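Local coordinates for malyl-CoA lyase/beta-methylmalyl-CoA lyase (Methylobacterium extorquens, PDB 5UGR), which belongs to the HpcH/HpaI aldolase/citrate lyase family, forming a magnesium-binding TIM barrel that assembles as six chains, at residues G227-D231 and F232-D236; R301-I305 and A306-M310; D117-T120 and T121-Q125; I60-L63 and N64-W68. All coordinates share one frame; numbering follows the deposited sequence.

Contact 1 (G227-D231 and F232-D236)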
# COMPACT_ATOMS: atom_id res chain seq x y z
N GLY A 227 -0.06 -2.30 30.60
CA GLY A 227 -0.76 -1.19 31.22
C GLY A 227 -1.24 -1.46 32.67
O GLY A 227 -0.65 -2.29 33.39
N PRO A 228 -2.29 -0.77 33.08
CA PRO A 228 -2.69 -0.75 34.48
C PRO A 228 -3.39 -2.02 34.92
O PRO A 228 -4.03 -2.70 34.11
CB PRO A 228 -3.63 0.45 34.55
CG PRO A 228 -4.23 0.51 33.16
CD PRO A 228 -3.12 0.12 32.23
N PHE A 229 -3.31 -2.30 36.24
CA PHE A 229 -4.02 -3.38 36.93
C PHE A 229 -4.66 -2.70 38.14
O PHE A 229 -3.97 -2.08 38.94
CB PHE A 229 -3.03 -4.43 37.36
CG PHE A 229 -3.64 -5.60 38.10
CD1 PHE A 229 -4.15 -6.68 37.40
CD2 PHE A 229 -3.75 -5.61 39.49
CE1 PHE A 229 -4.70 -7.76 38.07
CE2 PHE A 229 -4.28 -6.70 40.17
CZ PHE A 229 -4.77 -7.77 39.46
N GLY A 230 -6.00 -2.78 38.21
CA GLY A 230 -6.75 -1.94 39.15
C GLY A 230 -6.90 -2.44 40.56
O GLY A 230 -7.23 -1.65 41.47
N ASP A 231 -6.67 -3.72 40.81
CA ASP A 231 -6.99 -4.23 42.12
C ASP A 231 -5.79 -4.14 43.04
O ASP A 231 -4.97 -5.05 43.13
CB ASP A 231 -7.56 -5.65 42.05
CG ASP A 231 -8.07 -6.16 43.41
OD1 ASP A 231 -7.89 -5.43 44.44
OD2 ASP A 231 -8.68 -7.27 43.42
N PHE A 232 -5.72 -3.01 43.74
CA PHE A 232 -4.65 -2.72 44.68
C PHE A 232 -4.58 -3.67 45.87
O PHE A 232 -3.51 -3.77 46.51
CB PHE A 232 -4.77 -1.23 45.19
CG PHE A 232 -4.96 -0.25 44.10
CD1 PHE A 232 -4.47 -0.54 42.81
CD2 PHE A 232 -5.66 0.93 44.28
CE1 PHE A 232 -4.63 0.34 41.76
CE2 PHE A 232 -5.82 1.83 43.21
CZ PHE A 232 -5.33 1.54 41.96
N SER A 233 -5.70 -4.31 46.17
CA SER A 233 -5.76 -5.27 47.28
C SER A 233 -5.26 -6.66 46.86
O SER A 233 -5.26 -7.56 47.72
CB SER A 233 -7.19 -5.41 47.81
OG SER A 233 -8.01 -6.23 46.93
N ASP A 234 -4.84 -6.82 45.59
CA ASP A 234 -4.49 -8.14 45.06
C ASP A 234 -3.11 -8.15 44.44
O ASP A 234 -2.95 -8.30 43.22
CB ASP A 234 -5.55 -8.59 44.05
CG ASP A 234 -5.31 -10.02 43.54
OD1 ASP A 234 -4.57 -10.76 44.22
OD2 ASP A 234 -5.92 -10.39 42.47
N PRO A 235 -2.07 -8.05 45.27
CA PRO A 235 -0.71 -8.18 44.75
C PRO A 235 -0.40 -9.51 44.08
O PRO A 235 0.41 -9.55 43.12
CB PRO A 235 0.18 -7.93 45.98
CG PRO A 235 -0.68 -8.26 47.16
CD PRO A 235 -2.06 -7.78 46.73
N ASP A 236 -1.02 -10.61 44.54
CA ASP A 236 -0.82 -11.85 43.87
C ASP A 236 -1.34 -11.83 42.42
O ASP A 236 -0.68 -12.34 41.50
CB ASP A 236 -1.56 -12.98 44.57
CG ASP A 236 -0.98 -13.34 45.94
OD1 ASP A 236 0.12 -12.96 46.31
OD2 ASP A 236 -1.69 -14.03 46.69
O HOH W 1 -8.13 -9.15 41.56
O HOH W 2 -9.35 -8.87 45.62
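A type I beta turn from D231 to D234 brings the chain out of the loop after strand 223-226 and into helix 235-248. Its defining bond runs from D234 N to D231 O, 3.0 Å. The side chain of D231 reinforces the turn from within. With CG anti to the backbone N (chi1 -173°), its carboxylate leans forward over the turn, toward S233, and S233 OG donates to D231 OD1 at 2.6 Å, meeting the syn side 16° out of the carboxylate plane. S233 N adds a weak bond to the same oxygen, giving an Asx turn. A short polar residue suits this place, since the hydroxyl of S233 lies close enough to share the acceptor with its own backbone N. D231 OD2 comes within 4.3 Å of D234 OD2; one water donates to both oxygens, and R198 of a second subunit forms a salt bridge with D234 OD2, which probably eases the repulsion. D234 is also the N-cap, its OD1 accepting from G237 N.

F232 sits within the turn and F229 ahead of it. The ring of F232 lays one face over G230 O, which stands 3.2 Å above the plane, offset toward the rim, and it also stacks with H257. The ring of F229 approaches D234 from the side of its CE2 atom, 3.7 Å from D234 O, with the ring turned 57° from the carboxylate. G230 lies about 13 Å from a bound magnesium ion, and the loop is one of the beta-alpha loops of the TIM barrel, ending in a capped helix.

Contact 2 (R301-I305 and A306-M310)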
# COMPACT_ATOMS: atom_id res chain seq x y z
N ARG A 301 28.22 -21.02 17.83
CA ARG A 301 27.10 -20.48 17.10
C ARG A 301 27.42 -19.07 16.61
O ARG A 301 27.88 -18.23 17.36
CB ARG A 301 25.85 -20.43 17.96
CG ARG A 301 24.64 -20.12 17.15
CD ARG A 301 23.38 -20.34 17.96
NE ARG A 301 22.24 -19.95 17.12
CZ ARG A 301 21.02 -19.79 17.56
NH1 ARG A 301 20.74 -20.00 18.86
NH2 ARG A 301 20.09 -19.38 16.72
N LEU A 302 27.08 -18.81 15.35
CA LEU A 302 27.16 -17.46 14.80
C LEU A 302 26.17 -16.55 15.52
O LEU A 302 25.00 -16.96 15.67
CB LEU A 302 26.89 -17.46 13.29
CG LEU A 302 27.01 -16.12 12.60
CD1 LEU A 302 27.38 -16.26 11.12
CD2 LEU A 302 25.68 -15.43 12.57
N ILE A 303 26.62 -15.38 15.96
CA ILE A 303 25.76 -14.41 16.60
C ILE A 303 25.57 -13.28 15.61
O ILE A 303 26.50 -12.56 15.31
CB ILE A 303 26.34 -13.87 17.93
CG1 ILE A 303 26.77 -15.00 18.87
CG2 ILE A 303 25.30 -12.97 18.59
CD1 ILE A 303 25.68 -15.97 19.28
N ASP A 304 24.35 -13.13 15.10
CA ASP A 304 24.10 -12.18 14.01
C ASP A 304 23.89 -10.73 14.53
O ASP A 304 23.82 -10.50 15.75
CB ASP A 304 22.93 -12.67 13.12
CG ASP A 304 21.61 -12.76 13.81
OD1 ASP A 304 21.40 -12.13 14.88
OD2 ASP A 304 20.68 -13.36 13.18
N ILE A 305 23.82 -9.76 13.59
CA ILE A 305 23.73 -8.37 14.00
C ILE A 305 22.43 -8.09 14.78
O ILE A 305 22.46 -7.32 15.74
CB ILE A 305 23.91 -7.42 12.79
CG1 ILE A 305 23.97 -5.97 13.22
CG2 ILE A 305 22.82 -7.64 11.71
CD1 ILE A 305 24.42 -5.04 12.11
N ALA A 306 21.29 -8.70 14.40
CA ALA A 306 20.09 -8.44 15.20
C ALA A 306 20.26 -8.88 16.65
O ALA A 306 19.86 -8.19 17.59
CB ALA A 306 18.92 -9.19 14.55
N SER A 307 20.94 -10.00 16.82
CA SER A 307 21.17 -10.59 18.15
C SER A 307 22.18 -9.75 18.97
O SER A 307 21.98 -9.51 20.19
CB SER A 307 21.61 -12.03 18.01
OG SER A 307 20.62 -12.82 17.37
N ILE A 308 23.23 -9.25 18.27
CA ILE A 308 24.19 -8.30 18.90
C ILE A 308 23.43 -7.08 19.40
O ILE A 308 23.67 -6.63 20.52
CB ILE A 308 25.31 -7.91 17.91
CG1 ILE A 308 26.22 -9.14 17.71
CG2 ILE A 308 26.05 -6.66 18.34
CD1 ILE A 308 27.14 -9.07 16.49
N ARG A 309 22.57 -6.50 18.53
CA ARG A 309 21.83 -5.31 18.94
C ARG A 309 20.92 -5.53 20.13
O ARG A 309 20.84 -4.65 21.01
CB ARG A 309 21.12 -4.65 17.75
CG ARG A 309 22.06 -4.13 16.70
CD ARG A 309 21.42 -3.60 15.43
NE ARG A 309 22.38 -2.82 14.63
CZ ARG A 309 22.05 -1.93 13.73
NH1 ARG A 309 20.75 -1.70 13.41
NH2 ARG A 309 23.02 -1.30 13.10
N MET A 310 20.29 -6.71 20.21
CA MET A 310 19.53 -7.07 21.40
C MET A 310 20.39 -7.17 22.64
O MET A 310 19.97 -6.76 23.72
CB MET A 310 18.75 -8.36 21.21
CG MET A 310 17.69 -8.24 20.17
SD MET A 310 16.49 -9.62 20.14
CE MET A 310 15.46 -9.21 21.58
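D304 reaches forward to S307, and the two side chains meet at a single oxygen. S307 OG donates to D304 OD1 at 2.7 Å, coming from above the carboxylate plane, while S307 N reaches the same atom at 2.9 Å nearly along its C-O axis. The carboxylate can bend over the helix end because CG sits between the backbone N and the carbonyl carbon (chi1 64°). Aspartate suits the position: it is short enough to replace the missing carbonyl at the start of helix 305-322. Its other oxygen, OD2, forms a salt bridge with K106 of a second subunit.

This is an N-cap, and the isoleucines on its two sides add a hydrophobic staple. I303, just before the cap, and I308, four residues after it, cross at an angle, with I303 CG2 4.0 Å from I308 CG1. Both branched chains are wide enough to span the cap, and both also pack on V296 of the preceding strand.

On another side of the first turn, I305 and R309 lie alongside each other and point the same way. R309 N bonds to I305 O at 2.9 Å, while I305 CG1 rests 3.8 Å from R309 NE. The arginine chain, extended from CG to NE, runs past the isoleucine with CD and NE and carries NH1 on to I6 O. Nearby, R301 NH2 forms salt bridges with D45 and D167, magnesium ligands of the second subunit.

Contact 3 (D117-T120 and T121-Q125)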
# COMPACT_ATOMS: atom_id res chain seq x y z
N ASP A 117 5.17 14.68 16.32
CA ASP A 117 6.59 14.85 15.96
C ASP A 117 6.82 16.26 15.32
O ASP A 117 7.76 16.95 15.71
CB ASP A 117 6.97 13.70 15.03
CG ASP A 117 8.43 13.37 15.00
OD1 ASP A 117 9.26 14.14 15.54
OD2 ASP A 117 8.76 12.34 14.34
N VAL A 118 5.93 16.70 14.42
CA VAL A 118 6.04 18.01 13.81
C VAL A 118 6.08 19.07 14.94
O VAL A 118 7.00 19.91 14.97
CB VAL A 118 4.89 18.27 12.86
CG1 VAL A 118 4.91 19.72 12.40
CG2 VAL A 118 4.97 17.34 11.62
N LEU A 119 5.07 19.05 15.81
CA LEU A 119 4.93 20.11 16.82
C LEU A 119 6.11 20.09 17.77
O LEU A 119 6.69 21.16 18.09
CB LEU A 119 3.58 19.94 17.51
CG LEU A 119 3.23 20.98 18.58
CD1 LEU A 119 3.25 22.40 18.00
CD2 LEU A 119 1.88 20.66 19.16
N THR A 120 6.43 18.91 18.30
CA THR A 120 7.55 18.75 19.23
C THR A 120 8.86 19.21 18.61
O THR A 120 9.64 19.97 19.26
CB THR A 120 7.67 17.29 19.69
OG1 THR A 120 6.43 16.88 20.33
CG2 THR A 120 8.80 17.15 20.68
N THR A 121 9.10 18.83 17.36
CA THR A 121 10.32 19.22 16.71
C THR A 121 10.46 20.75 16.61
O THR A 121 11.55 21.31 16.86
CB THR A 121 10.50 18.54 15.33
OG1 THR A 121 10.41 17.12 15.53
CG2 THR A 121 11.81 18.92 14.70
N GLN A 122 9.38 21.40 16.19
CA GLN A 122 9.40 22.87 16.02
C GLN A 122 9.71 23.55 17.34
O GLN A 122 10.50 24.51 17.38
CB GLN A 122 8.12 23.39 15.43
CG GLN A 122 7.97 22.93 13.97
CD GLN A 122 6.69 23.40 13.35
OE1 GLN A 122 5.96 24.22 13.94
NE2 GLN A 122 6.37 22.86 12.16
N ILE A 123 9.12 23.08 18.42
CA ILE A 123 9.38 23.72 19.73
C ILE A 123 10.81 23.49 20.13
O ILE A 123 11.51 24.42 20.64
CB ILE A 123 8.42 23.20 20.81
CG1 ILE A 123 6.96 23.48 20.44
CG2 ILE A 123 8.75 23.80 22.17
CD1 ILE A 123 6.00 22.52 21.13
N GLU A 124 11.33 22.28 19.91
CA GLU A 124 12.72 22.01 20.21
C GLU A 124 13.70 22.89 19.36
O GLU A 124 14.75 23.33 19.86
CB GLU A 124 13.04 20.49 20.04
CG GLU A 124 12.42 19.62 21.11
CD GLU A 124 12.85 18.16 21.03
OE1 GLU A 124 13.31 17.69 19.96
OE2 GLU A 124 12.74 17.51 22.11
N GLN A 125 13.37 23.09 18.09
CA GLN A 125 14.12 23.98 17.22
C GLN A 125 14.11 25.40 17.82
O GLN A 125 15.15 26.05 17.84
CB GLN A 125 13.55 24.01 15.83
CG GLN A 125 13.77 22.73 15.03
CD GLN A 125 13.14 22.77 13.64
OE1 GLN A 125 13.81 22.57 12.56
NE2 GLN A 125 11.92 22.97 13.64
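D117 and T121, one turn apart on helix 110-127, make the tight end of this contact. D117 O receives two donors: T121 N at 2.8 Å and T121 OG1 at 2.7 Å, which arrive from opposite faces of the carbonyl plane, the hydroxyl 37° out of it. The hydroxyl is turned back along the helix because OG1 lies anti to the carbonyl carbon (chi1 -56°). Threonine suits this place, since its hydroxyl is satisfied by the helix itself and still accepts from R157 NH2. R157 also forms salt bridges with D117 OD1 and E124 OE1; D117 OD2 is hydrogen-bonded to S155 OG, and E124 OE2 accepts from I133 N.

Beyond the backbone bonds, the side chains of the other pairs mostly touch more loosely. Those of L119 and I123 come closest at L119 CG and I123 CD1, 4.1 Å apart, and both lean on V89 of helix 85-95. T120 CG2 stands 4.2 Å from E124 CD, the two chains lying side by side. V118 CG1 comes nearer its neighbour, 3.5 Å from Q122 NE2, whose amide bonds to L80 O of a third subunit.

Solvent reaches T121 in part, although F3 of a fourth subunit also packs against it. The side chains of D117 and T120 touch F135. Helix 110-127 links strands 101-104 and 134-139, the beta-alpha-beta crossover from which a TIM barrel is built; here it also meets other subunits.

Contact 4 (I60-L63 and N64-W68)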
# COMPACT_ATOMS: atom_id res chain seq x y z
N ILE A 60 4.22 21.95 34.98
CA ILE A 60 5.34 22.78 34.66
C ILE A 60 6.16 23.06 35.94
O ILE A 60 7.39 22.94 35.96
CB ILE A 60 4.87 24.09 33.99
CG1 ILE A 60 4.41 23.80 32.54
CG2 ILE A 60 6.01 25.10 33.98
CD1 ILE A 60 3.72 24.95 31.84
N GLN A 61 5.45 23.41 37.00
CA GLN A 61 6.12 23.71 38.29
C GLN A 61 6.83 22.45 38.80
O GLN A 61 8.03 22.50 39.19
CB GLN A 61 5.10 24.28 39.32
CG GLN A 61 5.62 24.23 40.75
CD GLN A 61 4.79 25.00 41.75
OE1 GLN A 61 5.33 25.82 42.45
NE2 GLN A 61 3.49 24.71 41.84
N ALA A 62 6.13 21.28 38.70
CA ALA A 62 6.71 20.06 39.23
C ALA A 62 7.97 19.64 38.43
O ALA A 62 9.00 19.27 39.03
CB ALA A 62 5.69 18.93 39.21
N LEU A 63 7.90 19.71 37.10
CA LEU A 63 9.05 19.36 36.31
C LEU A 63 10.24 20.27 36.51
O LEU A 63 11.39 19.83 36.45
CB LEU A 63 8.71 19.31 34.80
CG LEU A 63 7.88 18.12 34.35
CD1 LEU A 63 7.34 18.41 32.97
CD2 LEU A 63 8.72 16.88 34.37
N ASN A 64 9.97 21.55 36.79
CA ASN A 64 11.04 22.51 36.98
C ASN A 64 11.62 22.57 38.36
O ASN A 64 12.81 22.93 38.52
CB ASN A 64 10.52 23.86 36.56
CG ASN A 64 10.46 24.00 35.05
OD1 ASN A 64 11.08 23.24 34.30
ND2 ASN A 64 9.74 24.97 34.60
N ASP A 65 10.80 22.25 39.36
CA ASP A 65 11.21 22.46 40.79
C ASP A 65 11.60 21.20 41.60
O ASP A 65 12.33 21.32 42.59
CB ASP A 65 10.05 23.13 41.56
CG ASP A 65 9.73 24.50 41.10
OD1 ASP A 65 10.48 25.07 40.30
OD2 ASP A 65 8.68 24.99 41.60
N LEU A 66 11.04 20.04 41.23
CA LEU A 66 11.20 18.87 42.09
C LEU A 66 12.43 18.11 41.65
O LEU A 66 12.94 18.28 40.53
CB LEU A 66 9.96 17.96 41.97
CG LEU A 66 8.68 18.54 42.55
CD1 LEU A 66 7.49 17.60 42.45
CD2 LEU A 66 8.85 19.04 44.00
N ASP A 67 12.92 17.27 42.52
CA ASP A 67 14.09 16.46 42.22
C ASP A 67 13.66 15.07 41.78
O ASP A 67 13.35 14.21 42.61
CB ASP A 67 14.96 16.38 43.48
CG ASP A 67 16.24 15.57 43.28
OD1 ASP A 67 16.51 15.00 42.19
OD2 ASP A 67 17.02 15.53 44.25
N TRP A 68 13.74 14.83 40.47
CA TRP A 68 13.30 13.58 39.89
C TRP A 68 14.45 12.59 39.73
O TRP A 68 14.30 11.47 39.14
CB TRP A 68 12.65 13.85 38.50
CG TRP A 68 11.43 14.74 38.58
CD1 TRP A 68 11.39 16.05 38.27
CD2 TRP A 68 10.14 14.39 39.03
NE1 TRP A 68 10.16 16.55 38.50
CE2 TRP A 68 9.36 15.56 38.98
CE3 TRP A 68 9.56 13.22 39.50
CZ2 TRP A 68 8.00 15.57 39.29
CZ3 TRP A 68 8.21 13.24 39.83
CH2 TRP A 68 7.45 14.43 39.74
O HOH W 3 13.40 19.17 38.07
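A62 O is the focus of the contact between W68 and the last turn of helix 52-65. It accepts from L66 N at 3.1 Å and from W68 NE1 at 3.0 Å, the two donors coming from opposite faces of its carbonyl plane. The indole nitrogen lies 47° out of that plane, and A62 O lies at the ring edge, 16° out of the indole plane. Beside the bonds, A62 CB touches L66 CD1 at 3.9 Å and W68 CZ2 at 4.1 Å. A small residue suits this place, letting both larger side chains close over the helix.

The indole is set in position by its neighbours. With CG anti to the carbonyl carbon (chi1 -62°), W68 swings back toward the helix, and L66 CB sits over one face, 3.6 Å above the ring and offset toward the rim. The W68 side chain also touches S31 and A32 of helix 25-32 and I39 and L41 of strand 38-42.

Along the helix itself, D65 OD2 rests 3.3 Å from Q61 CG, while N64 ND2 leaves the helix to donate to A95 O. A water donates to L63 O and L66 O, spanning the point where the helix stops.

A62 O thus keeps L66 N and gains the indole N-H as a second donor, while the water serves L63 O at the helix end; together these probably offset the partial negative charge there, consistent with the chain leaving the helix here toward strand 72-76.

Overall arrangement
From the N terminus, contact 4 comes first, where helix 52-65 stops ahead of strand 72-76. Contact 3 follows in the middle of helix 110-127, two barrel helices further on, its centre about 22 Å from that of contact 4. Contact 1 turns the chain from strand 223-226 into helix 235-248, and contact 2 joins the small hairpin strand 301-303 to helix 305-322 near the C terminus. Each closes a local turn, and none nests in or crosses another. Contacts 1, 3 and 4 belong to separate beta-alpha units of the barrel, whereas contact 2 lies about 37 Å from contact 1, centre to centre; both touch the second subunit.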